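Local coordinates for cricket paralysis virus 1A protein (Cricket paralysis virus, PDB 6C3R), which suppresses insect antiviral RNA silencing by inactivating host Argonaute-2 and recruiting a cellular ubiquitin ligase complex that promotes its degradation, at residues Val30-Gln35 and Val108-Phe113. Residues are numbered along the deposited sequence; the frame is centred on the assembly and turned at random.
Sequences VQSKPQ and VSPRFF
V30 spreads its two methyl groups over the start of helix 110-114, one on P110 and the other on the ring of F113. Its CG1, anti to the backbone N (chi1 177°), lies 3.6 Å from P110 CA, while CG2 rests over one face of the F113 ring, 4.2 Å from the ring centroid, a CH-pi contact. A beta-branched valine suits this place because its paired methyls reach two residues three apart, on the same side of the first helical turn, and F113 offers a flat surface to receive one of them. I13 of helix 2-16 and L21 also touch both V30 and F113, so this half of the contact belongs to the hydrophobic core.

The backbone supplies the polar link. Strands 26-30 and 104-108 run parallel, and Q31 N, donating to V108 O at 3.2 Å, continues the pairing of V108 with Y29. V30 CA also approaches V108 O, at 3.4 Å, as a CA-H...O contact. Past V108 the chain turns into the helix through S109, whose OG serves as N-cap by accepting a weak bond from F112 N, and P110, which suits a first helical turn because it has no amide hydrogen to leave unbonded.

Toward the loop the fit loosens. The CB of Q31 points away from segment 108-113, and its backbone makes the contact, with Q31 O 3.7 Å from S109 CA. S32 meets P110 only through OG, 3.6 Å from P110 CG. The chemistry thus divides the work: apolar burial around V30 fits the helix start against the strand end, one hydrogen bond joins the two segments, and at the partly exposed Q31 and S32 the serine hydroxyl is satisfied by N2 O of helix 2-16 rather than by segment 108-113.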
# COMPACT_ATOMS: atom_id res chain seq x y z
N VAL A 30 4.60 23.44 1.12
CA VAL A 30 5.55 24.31 1.83
C VAL A 30 4.83 25.22 2.83
O VAL A 30 4.30 26.27 2.46
CB VAL A 30 6.37 25.15 0.85
CG1 VAL A 30 7.30 26.09 1.59
CG2 VAL A 30 7.15 24.25 -0.09
N GLN A 31 4.83 24.84 4.10
CA GLN A 31 4.05 25.52 5.12
C GLN A 31 4.83 25.73 6.40
O GLN A 31 5.60 24.86 6.81
CB GLN A 31 2.83 24.68 5.44
CG GLN A 31 2.06 24.21 4.22
CD GLN A 31 0.89 23.36 4.61
OE1 GLN A 31 0.84 22.84 5.73
NE2 GLN A 31 -0.06 23.20 3.70
N SER A 32 4.60 26.86 7.05
CA SER A 32 5.26 27.18 8.30
C SER A 32 4.70 26.39 9.48
O SER A 32 5.44 25.96 10.34
CB SER A 32 5.16 28.67 8.60
OG SER A 32 6.07 29.38 7.80
N LYS A 33 3.38 26.23 9.51
CA LYS A 33 2.70 25.62 10.65
C LYS A 33 1.62 24.67 10.14
O LYS A 33 0.45 25.03 10.09
CB LYS A 33 2.12 26.69 11.58
CG LYS A 33 3.17 27.42 12.41
CD LYS A 33 2.51 28.40 13.38
CE LYS A 33 3.37 28.71 14.60
NZ LYS A 33 2.60 29.45 15.65
N PRO A 34 2.04 23.46 9.72
CA PRO A 34 1.11 22.52 9.11
C PRO A 34 0.19 21.88 10.13
O PRO A 34 0.55 21.72 11.28
CB PRO A 34 2.03 21.47 8.50
CG PRO A 34 3.25 21.51 9.34
CD PRO A 34 3.41 22.93 9.76
N GLN A 35 -1.00 21.52 9.68
CA GLN A 35 -2.01 20.92 10.55
C GLN A 35 -1.85 19.41 10.49
O GLN A 35 -2.70 18.71 9.94
CB GLN A 35 -3.41 21.36 10.12
CG GLN A 35 -3.58 22.86 9.89
CD GLN A 35 -3.50 23.70 11.16
OE1 GLN A 35 -3.22 23.18 12.26
NE2 GLN A 35 -3.75 25.01 11.02
N VAL A 108 7.23 20.48 4.15
CA VAL A 108 8.55 20.97 4.47
C VAL A 108 8.38 22.45 4.83
O VAL A 108 7.49 23.09 4.30
CB VAL A 108 9.46 20.69 3.22
CG1 VAL A 108 10.12 21.93 2.63
CG2 VAL A 108 10.49 19.62 3.56
N SER A 109 9.21 22.98 5.72
CA SER A 109 9.15 24.42 6.01
C SER A 109 9.64 25.28 4.80
O SER A 109 10.33 24.77 3.90
CB SER A 109 9.95 24.76 7.27
OG SER A 109 11.34 24.85 7.02
N PRO A 110 9.28 26.59 4.78
CA PRO A 110 9.75 27.51 3.75
C PRO A 110 11.24 27.78 3.72
O PRO A 110 11.82 27.97 2.66
CB PRO A 110 9.01 28.80 4.09
CG PRO A 110 7.80 28.37 4.81
CD PRO A 110 8.28 27.24 5.64
N ARG A 111 11.87 27.84 4.87
CA ARG A 111 13.31 28.08 4.92
C ARG A 111 14.02 26.92 4.21
O ARG A 111 14.93 27.12 3.41
CB ARG A 111 13.75 28.25 6.38
CG ARG A 111 15.21 28.58 6.62
CD ARG A 111 15.64 30.00 6.23
NE ARG A 111 16.10 30.01 4.83
CZ ARG A 111 15.69 30.82 3.84
NH1 ARG A 111 14.81 31.79 4.03
NH2 ARG A 111 16.21 30.65 2.63
N PHE A 112 13.56 25.71 4.48
CA PHE A 112 14.17 24.51 3.93
C PHE A 112 13.99 24.38 2.43
O PHE A 112 14.93 24.01 1.70
CB PHE A 112 13.57 23.30 4.63
CG PHE A 112 14.22 22.01 4.25
CD1 PHE A 112 13.80 21.31 3.13
CD2 PHE A 112 15.25 21.50 5.03
CE1 PHE A 112 14.40 20.12 2.78
CE2 PHE A 112 15.85 20.31 4.68
CZ PHE A 112 15.43 19.62 3.56
N PHE A 113 12.76 24.66 1.98
CA PHE A 113 12.43 24.72 0.55
C PHE A 113 13.32 25.69 -0.21
O PHE A 113 13.81 25.36 -1.27
CB PHE A 113 10.97 25.10 0.35
CG PHE A 113 10.62 25.42 -1.08
CD1 PHE A 113 10.68 24.44 -2.07
CD2 PHE A 113 10.26 26.72 -1.46
CE1 PHE A 113 10.36 24.73 -3.39
CE2 PHE A 113 9.93 27.01 -2.78
CZ PHE A 113 9.98 26.02 -3.74